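Local coordinates for protein alternansucrase (Leuconostoc mesenteroides, PDB 6HVG) that belongs to glycoside hydrolase family 70, holds a calcium ion and also carries repeats of the choline-binding and cell-wall-binding type, at residues N712-L715 and N716-I719; R965-D968 and N969-I973; G1370-N1373 and S1374-Y1378; H1401-V1404 and D1405-S1409. All coordinates share one frame; numbering follows the deposited sequence.

Contact 1: residues N712-L715 and N716-I719; sequences NGDL and NKKI
D714 and K717 meet through a hydrogen bond and through van der Waals contact of the lysine chain with the carboxylate. The hydrogen bond runs from K717 N to D714 OD1, 3.0 Å long and bent to 139° at the hydrogen, and reaches the carboxylate from above its plane. A second bond, from K718 N back to D714 O, is modelled so short that its length is doubtful. D714 is also the centre of an inverse gamma turn, closed by a weak bond from L715 N to G713 O at 2.9 Å; the turn lies in the long loop between helix 681-692 and strand 735-736, at the surface of the family 70 region. In the van der Waals contacts, K717 CB lies 3.5 Å from D714 OD2, and K717 CD is 4.0 Å from D714 OD2. The lysine chain then bends at its last torsion (chi4 -68°), and K717 NZ stays 6.0 Å from D714 OD2, too far for a salt bridge, though the opposite charges may attract weakly. K718 behaves differently: its extended chain runs alongside the L715 carbonyl, with K718 CG 3.5 Å and CE 3.4 Å from L715 O. Beyond the turn, L715 rests on I734, K718 touches Y710, and the backbone of I719 bonds to that of L711.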
loop_
_atom_site.group_PDB
_atom_site.type_symbol
_atom_site.label_atom_id
_atom_site.label_comp_id
_atom_site.label_asym_id
_atom_site.label_seq_id
_atom_site.Cartn_x
_atom_site.Cartn_y
_atom_site.Cartn_z
ATOM N N ASN A 712 5.510 23.389 -32.890
ATOM C CA ASN A 712 4.241 24.100 -33.170
ATOM C C ASN A 712 3.098 23.170 -33.623
ATOM O O ASN A 712 2.201 23.555 -34.397
ATOM C CB ASN A 712 4.426 25.225 -34.231
ATOM C CG ASN A 712 5.270 26.403 -33.739
ATOM O OD1 ASN A 712 5.511 26.587 -32.530
ATOM N ND2 ASN A 712 5.731 27.208 -34.695
ATOM N N GLY A 713 3.121 21.941 -33.138
ATOM C CA GLY A 713 2.159 20.969 -33.604
ATOM C C GLY A 713 1.936 21.188 -35.084
ATOM O O GLY A 713 0.811 21.184 -35.525
ATOM N N ASP A 714 3.009 21.406 -35.838
ATOM C CA ASP A 714 2.900 21.660 -37.250
ATOM C C ASP A 714 2.780 20.302 -37.945
ATOM O O ASP A 714 3.765 19.703 -38.414
ATOM C CB ASP A 714 4.090 22.459 -37.786
ATOM C CG ASP A 714 3.664 23.520 -38.794
ATOM O OD1 ASP A 714 2.751 23.254 -39.616
ATOM O OD2 ASP A 714 4.234 24.628 -38.753
ATOM N N LEU A 715 1.548 19.820 -37.970
ATOM C CA LEU A 715 1.219 18.591 -38.650
ATOM C C LEU A 715 1.360 18.878 -40.129
ATOM O O LEU A 715 1.579 17.988 -40.928
ATOM C CB LEU A 715 -0.200 18.154 -38.282
ATOM C CG LEU A 715 -0.442 18.056 -36.770
ATOM C CD1 LEU A 715 -1.782 17.397 -36.457
ATOM C CD2 LEU A 715 0.689 17.295 -36.104
ATOM N N ASN A 716 1.272 20.145 -40.495
ATOM C CA ASN A 716 1.483 20.501 -41.884
ATOM C C ASN A 716 2.953 20.416 -42.196
ATOM O O ASN A 716 3.335 19.810 -43.173
ATOM C CB ASN A 716 0.934 21.890 -42.186
ATOM C CG ASN A 716 -0.583 21.903 -42.244
ATOM O OD1 ASN A 716 -1.188 21.071 -42.932
ATOM N ND2 ASN A 716 -1.202 22.829 -41.522
ATOM N N LYS A 717 3.773 20.979 -41.319
ATOM C CA LYS A 717 5.217 21.093 -41.556
ATOM C C LYS A 717 6.076 19.939 -41.002
ATOM O O LYS A 717 7.119 19.614 -41.581
ATOM C CB LYS A 717 5.725 22.395 -40.956
ATOM C CG LYS A 717 6.953 22.938 -41.666
ATOM C CD LYS A 717 7.085 24.455 -41.494
ATOM C CE LYS A 717 8.406 24.969 -42.073
ATOM N NZ LYS A 717 9.618 24.519 -41.311
ATOM N N LYS A 718 5.659 19.363 -39.870
ATOM C CA LYS A 718 6.267 18.134 -39.300
ATOM C C LYS A 718 7.750 18.256 -38.948
ATOM O O LYS A 718 8.551 17.391 -39.280
ATOM C CB LYS A 718 6.063 16.914 -40.217
ATOM C CG LYS A 718 4.653 16.364 -40.264
ATOM C CD LYS A 718 4.541 15.258 -41.300
ATOM C CE LYS A 718 3.074 15.025 -41.641
ATOM N NZ LYS A 718 2.844 14.224 -42.877
ATOM N N ILE A 719 8.118 19.337 -38.273
ATOM C CA ILE A 719 9.501 19.520 -37.822
ATOM C C ILE A 719 9.593 18.977 -36.405
ATOM O O ILE A 719 8.938 19.501 -35.499
ATOM C CB ILE A 719 9.945 21.007 -37.827
ATOM C CG1 ILE A 719 9.853 21.598 -39.244
ATOM C CG2 ILE A 719 11.351 21.151 -37.258
ATOM C CD1 ILE A 719 11.042 21.336 -40.137
#

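Contact 2: residues R965-D968 and N969-I973; sequences RTND and NGDLI
N967 reaches across a tight turn to the backbone of G970 and D971. Its CB lies 4.1 Å from D971 O, the carbonyl that also accepts a 3.2 Å hydrogen bond from N967 N. With chi1 at 71°, CG stands between the backbone N and the carbonyl carbon, which swings the amide in over the turn. At the tip, N967 OD1 accepts a nearly straight bond (171°) from D971 N, 3.1 Å away and above the plane of the amide carbonyl, and a weaker, more bent one from G970 N at 2.7 Å. The other branch, N967 ND2, crosses over D971 CB at 3.8 Å and comes within 4.2 Å of I973 CD1; the N967 amide and D971 carboxylate planes are 56° apart. The N967 carbonyl takes part too, with G970 N giving N967 O a 3.1 Å bond. These bonds and the backbone angles are those of a type I beta turn over N967-G970 followed by a G1 bulge, the glycine taking a positive phi. By bonding to two successive backbone N-H groups, that of G970 only weakly, N967 OD1 spans the turn from within. T966 OG1 bonds to the carbonyls of H936 and Q939. On leaving the turn the chain enters strand 971-975, which pairs with strand 927-931: D971 and I973 both lie on T929, while L972, like T966, packs on Y941 of strand 940-947.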
loop_
_atom_site.group_PDB
_atom_site.type_symbol
_atom_site.label_atom_id
_atom_site.label_comp_id
_atom_site.label_asym_id
_atom_site.label_seq_id
_atom_site.Cartn_x
_atom_site.Cartn_y
_atom_site.Cartn_z
ATOM N N ARG A 965 -16.303 1.660 -50.647
ATOM C CA ARG A 965 -15.202 1.829 -51.589
ATOM C C ARG A 965 -14.515 3.177 -51.396
ATOM O O ARG A 965 -15.179 4.192 -51.209
ATOM C CB ARG A 965 -15.687 1.705 -53.025
ATOM C CG ARG A 965 -14.547 1.597 -54.022
ATOM C CD ARG A 965 -15.073 1.423 -55.451
ATOM N NE ARG A 965 -15.517 0.047 -55.658
ATOM C CZ ARG A 965 -14.708 -0.995 -55.907
ATOM N NH1 ARG A 965 -13.391 -0.837 -56.038
ATOM N NH2 ARG A 965 -15.226 -2.218 -56.041
ATOM N N THR A 966 -13.185 3.170 -51.467
ATOM C CA THR A 966 -12.369 4.377 -51.340
ATOM C C THR A 966 -12.398 5.169 -52.646
ATOM O O THR A 966 -12.627 4.594 -53.711
ATOM C CB THR A 966 -10.909 4.033 -51.000
ATOM O OG1 THR A 966 -10.356 3.214 -52.014
ATOM C CG2 THR A 966 -10.808 3.266 -49.710
ATOM N N ASN A 967 -12.141 6.472 -52.564
ATOM C CA ASN A 967 -12.116 7.327 -53.751
ATOM C C ASN A 967 -10.773 7.317 -54.504
ATOM O O ASN A 967 -9.927 6.451 -54.273
ATOM C CB ASN A 967 -12.499 8.751 -53.345
ATOM C CG ASN A 967 -11.428 9.428 -52.525
ATOM O OD1 ASN A 967 -10.249 9.071 -52.583
ATOM N ND2 ASN A 967 -11.838 10.416 -51.742
ATOM N N ASP A 968 -10.598 8.266 -55.423
ATOM C CA ASP A 968 -9.375 8.366 -56.229
ATOM C C ASP A 968 -8.158 8.624 -55.346
ATOM O O ASP A 968 -7.106 8.017 -55.544
ATOM C CB ASP A 968 -9.494 9.487 -57.269
ATOM C CG ASP A 968 -8.881 9.113 -58.603
ATOM O OD1 ASP A 968 -7.847 8.411 -58.627
ATOM O OD2 ASP A 968 -9.445 9.544 -59.639
ATOM N N ASN A 969 -8.301 9.492 -54.355
ATOM C CA ASN A 969 -7.202 9.751 -53.441
ATOM C C ASN A 969 -7.012 8.694 -52.384
ATOM O O ASN A 969 -6.045 8.765 -51.673
ATOM C CB ASN A 969 -7.363 11.115 -52.783
ATOM C CG ASN A 969 -7.235 12.231 -53.781
ATOM O OD1 ASN A 969 -6.377 12.201 -54.669
ATOM N ND2 ASN A 969 -8.098 13.214 -53.664
ATOM N N GLY A 970 -7.941 7.761 -52.230
ATOM C CA GLY A 970 -7.762 6.666 -51.283
ATOM C C GLY A 970 -8.436 6.897 -49.945
ATOM O O GLY A 970 -8.078 6.275 -48.966
ATOM N N ASP A 971 -9.401 7.809 -49.882
ATOM C CA ASP A 971 -10.092 8.085 -48.626
ATOM C C ASP A 971 -11.446 7.376 -48.563
ATOM O O ASP A 971 -12.211 7.374 -49.531
ATOM C CB ASP A 971 -10.270 9.605 -48.428
ATOM C CG ASP A 971 -8.995 10.379 -48.662
ATOM O OD1 ASP A 971 -7.908 9.770 -48.556
ATOM O OD2 ASP A 971 -9.060 11.588 -48.956
ATOM N N LEU A 972 -11.729 6.794 -47.400
ATOM C CA LEU A 972 -13.052 6.262 -47.102
ATOM C C LEU A 972 -13.827 7.373 -46.430
ATOM O O LEU A 972 -13.451 7.783 -45.329
ATOM C CB LEU A 972 -12.975 5.109 -46.120
ATOM C CG LEU A 972 -12.476 3.758 -46.608
ATOM C CD1 LEU A 972 -12.528 2.791 -45.442
ATOM C CD2 LEU A 972 -13.320 3.255 -47.765
ATOM N N ILE A 973 -14.901 7.861 -47.060
ATOM C CA ILE A 973 -15.658 8.980 -46.482
ATOM C C ILE A 973 -16.874 8.459 -45.703
ATOM O O ILE A 973 -17.593 7.582 -46.170
ATOM C CB ILE A 973 -16.117 10.007 -47.537
ATOM C CG1 ILE A 973 -15.034 10.254 -48.605
ATOM C CG2 ILE A 973 -16.520 11.309 -46.845
ATOM C CD1 ILE A 973 -13.891 11.126 -48.157
#

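Contact 3: residues G1370-N1373 and S1374-Y1378; sequences GTDN and SGNVY
The side chain of D1372 reaches over the end of a beta hairpin to N1376, in a type I turn from D1372 to G1375 with a G1 bulge at the glycine. D1372 OD1 takes a bent, weak bond from N1376 N at 2.7 Å, and N1376 ND2 adds two further weak bonds, to D1372 OD1 at 3.3 Å and to D1372 OD2 at 3.5 Å. The carboxylate and amide planes are 42° apart; three weak bonds share the grip. What brings the carboxylate there is its first torsion (chi1 78°), which holds CG between the backbone N and the carbonyl carbon. The backbone beneath is firmer: D1372 N points to N1376 O at 3.1 Å, in the carbonyl plane, and G1370 and Y1378 form an antiparallel hydrogen-bonded pair. T1371 CG2, on the face opposite Y1378, touches G1375 CA at 3.7 Å. Further out, T1371 is bonded through OG1 and its backbone to A353, and T1371 and V1377 both pack on Y352, so this putative cell-wall-binding repeat packs against strand 352-355. I1342 touches both D1372 and Y1378. The Y1378 ring turns its edge to the backbone of its own pair, with Y1378 CD1 3.9 Å from G1370 O.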
loop_
_atom_site.group_PDB
_atom_site.type_symbol
_atom_site.label_atom_id
_atom_site.label_comp_id
_atom_site.label_asym_id
_atom_site.label_seq_id
_atom_site.Cartn_x
_atom_site.Cartn_y
_atom_site.Cartn_z
ATOM N N GLY A 1370 9.961 25.495 29.962
ATOM C CA GLY A 1370 10.971 25.498 31.020
ATOM C C GLY A 1370 11.827 26.722 30.955
ATOM O O GLY A 1370 12.390 27.012 29.906
ATOM N N THR A 1371 11.913 27.450 32.064
ATOM C CA THR A 1371 12.700 28.682 32.130
ATOM C C THR A 1371 14.122 28.351 32.541
ATOM O O THR A 1371 14.321 27.551 33.443
ATOM C CB THR A 1371 12.117 29.681 33.150
ATOM O OG1 THR A 1371 10.701 29.778 32.962
ATOM C CG2 THR A 1371 12.717 31.064 32.959
ATOM N N ASP A 1372 15.102 28.964 31.874
ATOM C CA ASP A 1372 16.507 28.823 32.257
ATOM C C ASP A 1372 16.851 29.821 33.360
ATOM O O ASP A 1372 15.988 30.573 33.806
ATOM C CB ASP A 1372 17.452 28.926 31.034
ATOM C CG ASP A 1372 17.679 30.355 30.564
ATOM O OD1 ASP A 1372 16.718 31.155 30.497
ATOM O OD2 ASP A 1372 18.824 30.676 30.207
ATOM N N ASN A 1373 18.096 29.801 33.819
ATOM C CA ASN A 1373 18.546 30.717 34.895
ATOM C C ASN A 1373 18.454 32.206 34.519
ATOM O O ASN A 1373 18.313 33.051 35.376
ATOM C CB ASN A 1373 19.983 30.390 35.340
ATOM C CG ASN A 1373 20.945 30.133 34.157
ATOM O OD1 ASN A 1373 20.561 30.140 32.975
ATOM N ND2 ASN A 1373 22.192 29.837 34.486
ATOM N N SER A 1374 18.509 32.505 33.225
ATOM C CA SER A 1374 18.523 33.872 32.730
ATOM C C SER A 1374 17.135 34.393 32.292
ATOM O O SER A 1374 17.040 35.486 31.759
ATOM C CB SER A 1374 19.493 33.973 31.544
ATOM O OG SER A 1374 20.665 33.229 31.780
ATOM N N GLY A 1375 16.066 33.626 32.483
ATOM C CA GLY A 1375 14.714 34.105 32.137
ATOM C C GLY A 1375 14.183 33.756 30.751
ATOM O O GLY A 1375 13.028 34.031 30.461
ATOM N N ASN A 1376 14.991 33.104 29.922
ATOM C CA ASN A 1376 14.551 32.632 28.608
ATOM C C ASN A 1376 13.667 31.384 28.704
ATOM O O ASN A 1376 13.975 30.461 29.440
ATOM C CB ASN A 1376 15.752 32.273 27.716
ATOM C CG ASN A 1376 16.718 33.418 27.547
ATOM O OD1 ASN A 1376 16.461 34.323 26.774
ATOM N ND2 ASN A 1376 17.836 33.381 28.259
ATOM N N VAL A 1377 12.598 31.328 27.916
ATOM C CA VAL A 1377 11.686 30.193 27.963
ATOM C C VAL A 1377 11.930 29.274 26.777
ATOM O O VAL A 1377 12.087 29.734 25.657
ATOM C CB VAL A 1377 10.202 30.629 28.005
ATOM C CG1 VAL A 1377 9.310 29.407 28.112
ATOM C CG2 VAL A 1377 9.967 31.557 29.196
ATOM N N TYR A 1378 11.983 27.970 27.048
ATOM C CA TYR A 1378 12.136 26.936 26.027
ATOM C C TYR A 1378 10.968 25.957 26.157
ATOM O O TYR A 1378 10.260 25.982 27.163
ATOM C CB TYR A 1378 13.453 26.188 26.224
ATOM C CG TYR A 1378 14.701 27.049 26.175
ATOM C CD1 TYR A 1378 15.094 27.822 27.256
ATOM C CD2 TYR A 1378 15.509 27.067 25.028
ATOM C CE1 TYR A 1378 16.245 28.601 27.192
ATOM C CE2 TYR A 1378 16.656 27.837 24.959
ATOM C CZ TYR A 1378 17.028 28.595 26.040
ATOM O OH TYR A 1378 18.173 29.341 25.959
#

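Contact 4: residues H1401-V1404 and D1405-S1409; sequences HLNV and DGTMS
N1403 and T1407 are joined twice, once by backbone and once by side chain. N1403 N gives T1407 O a 2.7 Å hydrogen bond, 164° at the hydrogen, whose donor lies nearly along the C=O axis. Beside it, N1403 ND2 donates to T1407 OG1 at 3.0 Å, the hydroxyl lying slightly out of the amide plane. T1407 OG1 in turn donates to D1405 OD1, 2.8 Å away on the syn side of the carboxylate. D1405 OD1 also accepts from T1407 N at 3.1 Å, which makes an Asx turn. T1407 can serve both neighbours because its OG1 sits between backbone N and carbonyl carbon (chi1 56°), facing back into the loop. Two weaker bonds flank this core, G1406 N to N1403 O and S1409 N to H1401 O. The pattern is a type I turn over N1403-G1406 with a G1 bulge, G1406 having a positive phi of 101°. Packing begins on the strand side, where L1402 CD2 meets M1408 CB at 3.7 Å. The H1401 ring presents its edge to S1409 CB, with H1401 ND1 4.1 Å from that carbon, while the ring also meets that of Y1391, the two planes inclined to each other. L1402 also touches Y1379 of strand 1377-1380. Chemically, the T1407 hydroxyl links amide to carboxylate: T1407 OG1 donates its hydrogen bond to D1405 and accepts one from N1403 ND2, which is consistent with the modelled orientation of that amide, and the two bonds on D1405 OD1 would probably favour a charged aspartate.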
loop_
_atom_site.group_PDB
_atom_site.type_symbol
_atom_site.label_atom_id
_atom_site.label_comp_id
_atom_site.label_asym_id
_atom_site.label_seq_id
_atom_site.Cartn_x
_atom_site.Cartn_y
_atom_site.Cartn_z
ATOM N N HIS A 1401 6.149 30.366 19.104
ATOM C CA HIS A 1401 7.215 30.099 18.143
ATOM C C HIS A 1401 8.513 29.880 18.887
ATOM O O HIS A 1401 8.817 30.588 19.852
ATOM C CB HIS A 1401 7.386 31.233 17.129
ATOM C CG HIS A 1401 8.595 31.074 16.252
ATOM N ND1 HIS A 1401 9.767 31.781 16.436
ATOM C CD2 HIS A 1401 8.818 30.242 15.204
ATOM C CE1 HIS A 1401 10.648 31.407 15.520
ATOM N NE2 HIS A 1401 10.096 30.474 14.761
ATOM N N LEU A 1402 9.272 28.903 18.413
ATOM C CA LEU A 1402 10.570 28.630 18.965
ATOM C C LEU A 1402 11.625 28.915 17.915
ATOM O O LEU A 1402 11.596 28.370 16.796
ATOM C CB LEU A 1402 10.642 27.196 19.479
ATOM C CG LEU A 1402 9.520 26.908 20.478
ATOM C CD1 LEU A 1402 9.176 25.426 20.502
ATOM C CD2 LEU A 1402 9.917 27.453 21.841
ATOM N N ASN A 1403 12.546 29.799 18.291
ATOM C CA ASN A 1403 13.654 30.233 17.437
ATOM C C ASN A 1403 14.572 29.053 17.154
ATOM O O ASN A 1403 14.320 27.931 17.622
ATOM C CB ASN A 1403 14.400 31.379 18.117
ATOM C CG ASN A 1403 13.645 32.703 18.022
ATOM O OD1 ASN A 1403 12.851 32.920 17.109
ATOM N ND2 ASN A 1403 13.887 33.592 18.977
ATOM N N VAL A 1404 15.615 29.296 16.366
ATOM C CA VAL A 1404 16.603 28.256 16.043
ATOM C C VAL A 1404 17.393 27.904 17.307
ATOM O O VAL A 1404 17.604 26.748 17.611
ATOM C CB VAL A 1404 17.586 28.691 14.929
ATOM C CG1 VAL A 1404 18.436 27.498 14.485
ATOM C CG2 VAL A 1404 16.834 29.303 13.744
ATOM N N ASP A 1405 17.792 28.920 18.061
ATOM C CA ASP A 1405 18.544 28.705 19.302
ATOM C C ASP A 1405 17.691 28.117 20.444
ATOM O O ASP A 1405 18.183 27.944 21.556
ATOM C CB ASP A 1405 19.227 30.017 19.750
ATOM C CG ASP A 1405 18.232 31.129 20.094
ATOM O OD1 ASP A 1405 17.008 30.890 20.061
ATOM O OD2 ASP A 1405 18.675 32.260 20.386
ATOM N N GLY A 1406 16.412 27.844 20.174
ATOM C CA GLY A 1406 15.513 27.221 21.145
ATOM C C GLY A 1406 14.560 28.200 21.841
ATOM O O GLY A 1406 13.487 27.800 22.329
ATOM N N THR A 1407 14.907 29.487 21.866
ATOM C CA THR A 1407 14.135 30.445 22.662
ATOM C C THR A 1407 12.753 30.638 22.068
ATOM O O THR A 1407 12.543 30.441 20.869
ATOM C CB THR A 1407 14.820 31.821 22.780
ATOM O OG1 THR A 1407 15.082 32.347 21.483
ATOM C CG2 THR A 1407 16.109 31.690 23.550
ATOM N N MET A 1408 11.821 31.023 22.929
ATOM C CA MET A 1408 10.443 31.274 22.541
ATOM C C MET A 1408 10.180 32.766 22.320
ATOM O O MET A 1408 10.129 33.545 23.274
ATOM C CB MET A 1408 9.482 30.732 23.605
ATOM C CG MET A 1408 8.014 31.001 23.266
ATOM S SD MET A 1408 6.956 31.334 24.709
ATOM C CE MET A 1408 7.631 32.901 25.250
ATOM N N SER A 1409 9.985 33.147 21.060
ATOM C CA SER A 1409 9.586 34.504 20.729
ATOM C C SER A 1409 8.111 34.715 21.121
ATOM O O SER A 1409 7.746 35.770 21.677
ATOM C CB SER A 1409 9.812 34.771 19.239
ATOM O OG SER A 1409 10.042 36.156 19.017
#

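Along the chain the four contacts come in series, grouped in two distant pairs. Contacts 1 and 2, both within the family 70 range, have centres about 25 Å apart and do not touch. Contact 3 closes the hairpin of strands 1368-1371 and 1377-1380, and contact 4 is the turn that follows strand 1399-1402, the last strand of the next hairpin; their centres are about 11 Å apart and they meet directly, with a probable hydrogen bond from M1408 N to V1377 O and the Y1378 ring lying against D1405-T1407. The centres of contacts 2 and 3 are about 89 Å apart, on opposite sides of the chain's centre. Contacts 2, 3 and 4 nevertheless share one turn type, while at the C-terminal end the turn after one hairpin packs against the strand of the hairpin before it.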